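Local coordinates for putative chitobiase (Bacteroides thetaiotaomicron, PDB 3HNM), which is of unknown function but may bind carbohydrate through a domain of the F5/8 type C family, at residues A[83-88]-A[154-159]; A[50-55]-A[87-92]; A[95-100]-A[141-146]. One frame throughout, in Å; residues are numbered along the deposited sequence.

Overall arrangement
The three contacts join parts of a two-sheet beta domain. Interactions 1 and 2 are closest, their centres about 5 Å apart: they share A87 and P88, and strands 53-54 and 156-166 are neighbours in one sheet, with W53 N 2.9 Å from L157 O. Both reach the magnesium site, which includes G158 from interaction 1 and T51 from interaction 2; the ion lies about 3 Å from the side chain of E159. Interaction 3 belongs to the other sheet. Its centre is about 12 Å from that of interaction 1 and 16 Å from that of interaction 2, and T96 OG1 approaches R154 O to 2.6 Å.

Interaction 1 of 3, residues A[83-88]-A[154-159]; sequences ANPVAP and RVSLGE
A83 ends strand 74-83 by pairing with E159 as an antiparallel hydrogen-bonded pair. A83 N donates to E159 O at 2.6 Å, and E159 N returns a bond to A83 O at 3.0 Å; both acceptors crowd other atoms in the model, so these lengths are uncertain. The methyl group of A83 lies on the same face of the sheet as the CB of E159, whose side chain leads off from A83 and comes within about 3 Å (nearest atoms) of the bound magnesium ion. N84 follows with CG beside its backbone N (chi1 -83°), a turn that brings ND2 back to 4.0 Å from S156 O and close to the L157 methyl CD1. The other end of this amide, OD1, is hydrogen-bonded to the backbone N of E124.

Across from A83 stand two residues, G158 and E159, which makes a classic beta bulge where strand 156-166 passes the magnesium site. G158 is itself one of the residues of that site.

Pairing ends with A83; at P85 the contact is packing. The ring lies against the 156-158 backbone, CD 3.3 Å from S156 O and CG 3.5 Å from L157 C, and CG also meets S156 OG at 3.4 Å. That hydroxyl sits between the backbone N and carbonyl carbon of its own residue (chi1 59°), which places it beside the proline ring while it is hydrogen-bonded to H91 O. A glycine in place of P85 would probably open a gap over S156 and L157 and let the backbone turn more freely as it leaves the sheet. The proline ring also touches Q52, in the loop that leads into strand 53-54.

Interaction 2 of 3, residues A[50-55]-A[87-92]; sequences GTQWLC and APAAHV
L54 lays its two methyl groups over one face of the H91 imidazole. CD1 sits above the middle of the ring, 3.7 Å from its centroid and 13° off the normal, a CH-pi contact, while CD2 lies over the same face nearer CE1 of H91, at 3.5 Å from that atom. The two side chains cross at about a right angle. L54 sets CG anti to its backbone N (chi1 -157°), which swings the isobutyl group across to the ring.

Q52 comes in beside the same histidine. Its chain is extended beyond CG, so that CD arrives 3.6 Å from H91 N and 3.8 Å from H91 CB, with the amide plane turned 47° from the ring. The methyl group of A89 points toward the 50-55 segment, where its CB lies 3.9 Å from G50 O; P88, preceded by a cis peptide bond, adds a more peripheral contact with G50.

Two tryptophans also meet the histidine: W39 edge-to-face, and W57 at an inclined angle. T51, between G50 and Q52, is one of the magnesium-site residues, so the contact lies next to that site. Loop 87-92 packs against the 50-52 approach to strand 53-54 and against L54 within it, at an outermost strand of the four-stranded sheet, whose backbone pairs with strand 156-166 through W53 and L157.

Interaction 3 of 3, residues A[95-100]-A[141-146]; sequences GTSKAG and FVITDT
This is an antiparallel beta contact with two classic bulges, where the chain turns a corner at A99 between strands 97-98 and 100-105, both running beside strand 138-146; strands 100-105 and 138-146 are neighbours in the five-stranded antiparallel sheet. In the first bulge K98 and A99 both face D145: its carbonyl oxygen accepts K98 N at 2.9 Å and A99 N at 3.2 Å, both arriving from one face of the carbonyl plane. In the second, T144 and D145 both face A99, whose O takes T144 N at 2.9 Å (164° at the hydrogen) and D145 N at 3.2 Å, with a weak further bond from T144 OG1. All four backbone hydrogen bonds between the segments end on these two oxygens.

K98 and D145 also form a salt bridge. They lie alongside each other, pointing the same way; the lysine chain bends at its end (chi4 -71°) to bring NZ 2.7 Å from D145 OD2, on that oxygen's anti lone pair. The A99 methyl packs on D145 CB. T146 CG2 lies against T96 OG1, which is hydrogen-bonded to R154 O. On the other face, that of S97 and I143, S97 OG meets the I143 methyl CD1 at 3.6 Å. S97 and F141 both touch L157 of the second antiparallel sheet, consistent with the beta-sandwich (discoidin-like) fold of F5/8 type C domains.

Interaction 1 of 3, residues A[83-88]-A[154-159]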
loop_
_atom_site.group_PDB
_atom_site.type_symbol
_atom_site.label_atom_id
_atom_site.label_comp_id
_atom_site.label_asym_id
_atom_site.label_seq_id
_atom_site.Cartn_x
_atom_site.Cartn_y
_atom_site.Cartn_z
ATOM N N ALA A 83 2.292 -3.725 -5.295
ATOM C CA ALA A 83 3.348 -4.081 -6.234
ATOM C C ALA A 83 4.684 -3.403 -5.897
ATOM O O ALA A 83 4.814 -2.180 -5.971
ATOM C CB ALA A 83 2.924 -3.715 -7.650
ATOM N N ASN A 84 5.675 -4.205 -5.528
ATOM C CA ASN A 84 6.982 -3.676 -5.210
ATOM C C ASN A 84 7.444 -2.691 -6.287
ATOM O O ASN A 84 6.914 -2.674 -7.406
ATOM C CB ASN A 84 7.981 -4.822 -5.056
ATOM C CG ASN A 84 7.937 -5.440 -3.671
ATOM O OD1 ASN A 84 7.941 -6.670 -3.512
ATOM N ND2 ASN A 84 7.898 -4.580 -2.650
ATOM N N PRO A 85 8.426 -1.836 -5.953
ATOM C CA PRO A 85 8.943 -0.850 -6.901
ATOM C C PRO A 85 9.505 -1.498 -8.143
ATOM O O PRO A 85 9.985 -2.633 -8.105
ATOM C CB PRO A 85 10.012 -0.132 -6.095
ATOM C CG PRO A 85 9.432 -0.148 -4.736
ATOM C CD PRO A 85 8.970 -1.581 -4.611
ATOM N N VAL A 86 9.445 -0.756 -9.240
ATOM C CA VAL A 86 9.941 -1.219 -10.525
ATOM C C VAL A 86 10.549 -0.057 -11.304
ATOM O O VAL A 86 9.970 1.038 -11.353
ATOM C CB VAL A 86 8.809 -1.806 -11.361
ATOM C CG1 VAL A 86 7.808 -0.710 -11.718
ATOM C CG2 VAL A 86 9.372 -2.461 -12.599
ATOM N N ALA A 87 11.703 -0.304 -11.925
ATOM C CA ALA A 87 12.416 0.713 -12.715
ATOM C C ALA A 87 11.472 1.620 -13.517
ATOM O O ALA A 87 10.447 1.164 -14.035
ATOM C CB ALA A 87 13.407 0.026 -13.648
ATOM N N PRO A 88 11.815 2.915 -13.648
ATOM C CA PRO A 88 12.990 3.631 -13.140
ATOM C C PRO A 88 12.913 4.014 -11.663
ATOM O O PRO A 88 13.363 5.099 -11.279
ATOM C CB PRO A 88 13.024 4.870 -14.022
ATOM C CG PRO A 88 11.567 5.210 -14.107
ATOM C CD PRO A 88 10.946 3.840 -14.403
ATOM N N ARG A 154 15.533 -1.724 5.238
ATOM C CA ARG A 154 15.196 -0.640 4.305
ATOM C C ARG A 154 13.928 -1.113 3.626
ATOM O O ARG A 154 13.685 -2.311 3.545
ATOM C CB ARG A 154 16.294 -0.465 3.253
ATOM C CG ARG A 154 17.589 0.081 3.781
ATOM C CD ARG A 154 17.373 1.454 4.354
ATOM N NE ARG A 154 18.621 2.078 4.786
ATOM C CZ ARG A 154 18.668 3.236 5.430
ATOM N NH1 ARG A 154 17.541 3.880 5.709
ATOM N NH2 ARG A 154 19.826 3.752 5.799
ATOM N N VAL A 155 13.102 -0.198 3.154
ATOM C CA VAL A 155 11.897 -0.650 2.482
ATOM C C VAL A 155 11.242 0.430 1.629
ATOM O O VAL A 155 11.110 1.584 2.050
ATOM C CB VAL A 155 10.883 -1.308 3.515
ATOM C CG1 VAL A 155 11.059 -0.688 4.881
ATOM C CG2 VAL A 155 9.443 -1.160 3.052
ATOM N N SER A 156 10.908 0.051 0.395
ATOM C CA SER A 156 10.241 0.947 -0.532
ATOM C C SER A 156 9.086 0.183 -1.170
ATOM O O SER A 156 9.177 -1.024 -1.389
ATOM C CB SER A 156 11.205 1.475 -1.597
ATOM O OG SER A 156 11.783 0.436 -2.347
ATOM N N LEU A 157 7.994 0.896 -1.440
ATOM C CA LEU A 157 6.789 0.310 -2.020
ATOM C C LEU A 157 6.433 0.913 -3.369
ATOM O O LEU A 157 6.489 2.131 -3.547
ATOM C CB LEU A 157 5.609 0.515 -1.075
ATOM C CG LEU A 157 4.437 -0.402 -1.382
ATOM C CD1 LEU A 157 4.886 -1.849 -1.170
ATOM C CD2 LEU A 157 3.265 -0.070 -0.481
ATOM N N GLY A 158 6.042 0.061 -4.312
ATOM C CA GLY A 158 5.670 0.548 -5.627
ATOM C C GLY A 158 4.263 1.123 -5.663
ATOM O O GLY A 158 4.078 2.310 -5.944
ATOM N N GLU A 159 3.270 0.288 -5.371
ATOM C CA GLU A 159 1.884 0.732 -5.388
ATOM C C GLU A 159 0.874 -0.272 -4.801
ATOM O O GLU A 159 1.150 -1.472 -4.706
ATOM C CB GLU A 159 1.498 1.066 -6.813
ATOM C CG GLU A 159 0.193 1.748 -6.919
ATOM C CD GLU A 159 0.114 2.560 -8.163
ATOM O OE1 GLU A 159 0.289 1.947 -9.245
ATOM O OE2 GLU A 159 -0.112 3.799 -8.068
#

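Interaction 2 of 3, residues A[50-55]-A[87-92]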
loop_
_atom_site.group_PDB
_atom_site.type_symbol
_atom_site.label_atom_id
_atom_site.label_comp_id
_atom_site.label_asym_id
_atom_site.label_seq_id
_atom_site.Cartn_x
_atom_site.Cartn_y
_atom_site.Cartn_z
ATOM N N GLY A 50 5.930 2.684 -11.435
ATOM C CA GLY A 50 7.125 3.379 -11.902
ATOM C C GLY A 50 7.632 4.371 -10.864
ATOM O O GLY A 50 8.835 4.630 -10.761
ATOM N N THR A 51 6.692 4.937 -10.111
ATOM C CA THR A 51 6.978 5.884 -9.045
ATOM C C THR A 51 6.913 5.043 -7.781
ATOM O O THR A 51 6.122 4.094 -7.709
ATOM C CB THR A 51 5.898 6.939 -8.933
ATOM O OG1 THR A 51 4.655 6.293 -8.638
ATOM C CG2 THR A 51 5.767 7.710 -10.226
ATOM N N GLN A 52 7.712 5.395 -6.774
ATOM C CA GLN A 52 7.741 4.614 -5.532
ATOM C C GLN A 52 7.512 5.435 -4.274
ATOM O O GLN A 52 7.260 6.632 -4.330
ATOM C CB GLN A 52 9.092 3.907 -5.393
ATOM C CG GLN A 52 10.184 4.858 -4.948
ATOM C CD GLN A 52 11.552 4.250 -4.988
ATOM O OE1 GLN A 52 12.514 4.832 -4.498
ATOM N NE2 GLN A 52 11.657 3.075 -5.577
ATOM N N TRP A 53 7.598 4.745 -3.141
ATOM C CA TRP A 53 7.466 5.334 -1.810
ATOM C C TRP A 53 8.689 4.859 -1.030
ATOM O O TRP A 53 9.065 3.690 -1.117
ATOM C CB TRP A 53 6.204 4.837 -1.099
ATOM C CG TRP A 53 6.279 4.985 0.400
ATOM C CD1 TRP A 53 5.996 6.106 1.144
ATOM C CD2 TRP A 53 6.735 3.996 1.328
ATOM N NE1 TRP A 53 6.253 5.873 2.474
ATOM C CE2 TRP A 53 6.708 4.587 2.618
ATOM C CE3 TRP A 53 7.169 2.666 1.195
ATOM C CZ2 TRP A 53 7.103 3.884 3.776
ATOM C CZ3 TRP A 53 7.560 1.971 2.343
ATOM C CH2 TRP A 53 7.524 2.585 3.616
ATOM N N LEU A 54 9.302 5.756 -0.267
ATOM C CA LEU A 54 10.474 5.388 0.503
ATOM C C LEU A 54 10.237 5.627 1.994
ATOM O O LEU A 54 9.656 6.637 2.390
ATOM C CB LEU A 54 11.687 6.182 0.023
ATOM C CG LEU A 54 13.031 5.532 0.327
ATOM C CD1 LEU A 54 13.090 4.185 -0.390
ATOM C CD2 LEU A 54 14.180 6.439 -0.125
ATOM N N CYS A 55 10.662 4.669 2.810
ATOM C CA CYS A 55 10.519 4.761 4.260
ATOM C C CYS A 55 11.453 5.865 4.770
ATOM O O CYS A 55 12.167 6.471 3.982
ATOM C CB CYS A 55 10.935 3.444 4.887
ATOM S SG CYS A 55 12.599 3.014 4.430
ATOM N N ALA A 87 11.703 -0.304 -11.925
ATOM C CA ALA A 87 12.416 0.713 -12.715
ATOM C C ALA A 87 11.472 1.620 -13.517
ATOM O O ALA A 87 10.447 1.164 -14.035
ATOM C CB ALA A 87 13.407 0.026 -13.648
ATOM N N PRO A 88 11.815 2.915 -13.648
ATOM C CA PRO A 88 12.990 3.631 -13.140
ATOM C C PRO A 88 12.913 4.014 -11.663
ATOM O O PRO A 88 13.363 5.099 -11.279
ATOM C CB PRO A 88 13.024 4.870 -14.022
ATOM C CG PRO A 88 11.567 5.210 -14.107
ATOM C CD PRO A 88 10.946 3.840 -14.403
ATOM N N ALA A 89 12.328 3.148 -10.840
ATOM C CA ALA A 89 12.219 3.427 -9.413
ATOM C C ALA A 89 13.622 3.389 -8.839
ATOM O O ALA A 89 14.377 2.445 -9.077
ATOM C CB ALA A 89 11.343 2.390 -8.739
ATOM N N ALA A 90 13.976 4.414 -8.078
ATOM C CA ALA A 90 15.317 4.482 -7.509
ATOM C C ALA A 90 15.623 3.436 -6.433
ATOM O O ALA A 90 16.764 3.317 -5.992
ATOM C CB ALA A 90 15.571 5.885 -6.960
ATOM N N HIS A 91 14.618 2.676 -6.010
ATOM C CA HIS A 91 14.840 1.685 -4.968
ATOM C C HIS A 91 14.087 0.369 -5.145
ATOM O O HIS A 91 13.214 0.044 -4.338
ATOM C CB HIS A 91 14.468 2.262 -3.600
ATOM C CG HIS A 91 15.327 3.406 -3.153
ATOM N ND1 HIS A 91 15.147 4.694 -3.606
ATOM C CD2 HIS A 91 16.324 3.465 -2.239
ATOM C CE1 HIS A 91 15.990 5.498 -2.986
ATOM N NE2 HIS A 91 16.715 4.778 -2.150
ATOM N N VAL A 92 14.422 -0.390 -6.186
ATOM C CA VAL A 92 13.760 -1.671 -6.412
ATOM C C VAL A 92 14.322 -2.698 -5.428
ATOM O O VAL A 92 13.641 -3.664 -5.070
ATOM C CB VAL A 92 13.957 -2.182 -7.860
ATOM C CG1 VAL A 92 13.256 -1.261 -8.833
ATOM C CG2 VAL A 92 15.430 -2.268 -8.187
#

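Interaction 3 of 3, residues A[95-100]-A[141-146]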
loop_
_atom_site.group_PDB
_atom_site.type_symbol
_atom_site.label_atom_id
_atom_site.label_comp_id
_atom_site.label_asym_id
_atom_site.label_seq_id
_atom_site.Cartn_x
_atom_site.Cartn_y
_atom_site.Cartn_z
ATOM N N GLY A 95 12.266 -2.787 -1.980
ATOM C CA GLY A 95 10.970 -3.428 -1.822
ATOM C C GLY A 95 11.181 -4.741 -1.102
ATOM O O GLY A 95 11.445 -5.766 -1.723
ATOM N N THR A 96 11.055 -4.715 0.217
ATOM C CA THR A 96 11.298 -5.905 1.004
ATOM C C THR A 96 10.131 -6.347 1.869
ATOM O O THR A 96 10.313 -7.086 2.838
ATOM C CB THR A 96 12.560 -5.699 1.876
ATOM O OG1 THR A 96 12.480 -4.429 2.535
ATOM C CG2 THR A 96 13.819 -5.731 1.009
ATOM N N SER A 97 8.929 -5.902 1.517
ATOM C CA SER A 97 7.734 -6.272 2.277
ATOM C C SER A 97 7.673 -7.795 2.351
ATOM O O SER A 97 7.717 -8.473 1.326
ATOM C CB SER A 97 6.488 -5.724 1.588
ATOM O OG SER A 97 6.611 -4.332 1.343
ATOM N N LYS A 98 7.567 -8.319 3.569
ATOM C CA LYS A 98 7.544 -9.757 3.797
ATOM C C LYS A 98 6.267 -10.305 4.431
ATOM O O LYS A 98 5.815 -11.394 4.084
ATOM C CB LYS A 98 8.750 -10.155 4.648
ATOM C CG LYS A 98 8.795 -11.605 5.016
ATOM C CD LYS A 98 10.199 -11.998 5.344
ATOM C CE LYS A 98 10.244 -13.252 6.189
ATOM N NZ LYS A 98 9.748 -12.941 7.568
ATOM N N ALA A 99 5.685 -9.565 5.362
ATOM C CA ALA A 99 4.466 -10.009 6.011
ATOM C C ALA A 99 3.697 -8.793 6.475
ATOM O O ALA A 99 4.259 -7.707 6.624
ATOM C CB ALA A 99 4.791 -10.919 7.196
ATOM N N GLY A 100 2.405 -8.980 6.703
ATOM C CA GLY A 100 1.566 -7.880 7.141
ATOM C C GLY A 100 0.101 -8.172 6.881
ATOM O O GLY A 100 -0.255 -9.300 6.557
ATOM N N PHE A 141 -3.330 -0.341 5.183
ATOM C CA PHE A 141 -2.310 -1.310 4.830
ATOM C C PHE A 141 -1.248 -1.259 5.935
ATOM O O PHE A 141 -0.979 -0.194 6.491
ATOM C CB PHE A 141 -1.758 -0.944 3.452
ATOM C CG PHE A 141 -0.788 -1.925 2.916
ATOM C CD1 PHE A 141 -1.118 -3.268 2.819
ATOM C CD2 PHE A 141 0.488 -1.520 2.568
ATOM C CE1 PHE A 141 -0.176 -4.202 2.388
ATOM C CE2 PHE A 141 1.437 -2.432 2.138
ATOM C CZ PHE A 141 1.107 -3.777 2.049
ATOM N N VAL A 142 -0.669 -2.406 6.280
ATOM C CA VAL A 142 0.326 -2.448 7.354
ATOM C C VAL A 142 1.461 -3.432 7.065
ATOM O O VAL A 142 1.210 -4.606 6.825
ATOM C CB VAL A 142 -0.342 -2.832 8.720
ATOM C CG1 VAL A 142 0.710 -2.951 9.800
ATOM C CG2 VAL A 142 -1.392 -1.788 9.118
ATOM N N ILE A 143 2.704 -2.947 7.072
ATOM C CA ILE A 143 3.867 -3.806 6.839
ATOM C C ILE A 143 4.317 -4.203 8.233
ATOM O O ILE A 143 4.563 -3.332 9.073
ATOM C CB ILE A 143 5.062 -3.052 6.176
ATOM C CG1 ILE A 143 4.591 -2.161 5.023
ATOM C CG2 ILE A 143 6.112 -4.062 5.706
ATOM C CD1 ILE A 143 4.379 -2.865 3.738
ATOM N N THR A 144 4.424 -5.500 8.494
ATOM C CA THR A 144 4.849 -5.939 9.820
ATOM C C THR A 144 6.234 -6.561 9.809
ATOM O O THR A 144 6.959 -6.459 10.791
ATOM C CB THR A 144 3.873 -6.930 10.430
ATOM O OG1 THR A 144 3.616 -7.991 9.499
ATOM C CG2 THR A 144 2.594 -6.225 10.788
ATOM N N ASP A 145 6.610 -7.216 8.719
ATOM C CA ASP A 145 7.950 -7.750 8.676
ATOM C C ASP A 145 8.560 -7.440 7.332
ATOM O O ASP A 145 7.866 -7.401 6.326
ATOM C CB ASP A 145 7.996 -9.245 8.961
ATOM C CG ASP A 145 9.356 -9.670 9.479
ATOM O OD1 ASP A 145 9.899 -8.916 10.318
ATOM O OD2 ASP A 145 9.880 -10.732 9.067
ATOM N N THR A 146 9.868 -7.209 7.331
ATOM C CA THR A 146 10.602 -6.839 6.131
ATOM C C THR A 146 11.791 -7.768 5.876
ATOM O O THR A 146 12.419 -8.253 6.814
ATOM C CB THR A 146 11.079 -5.345 6.279
ATOM O OG1 THR A 146 10.052 -4.463 5.804
ATOM C CG2 THR A 146 12.369 -5.077 5.524
#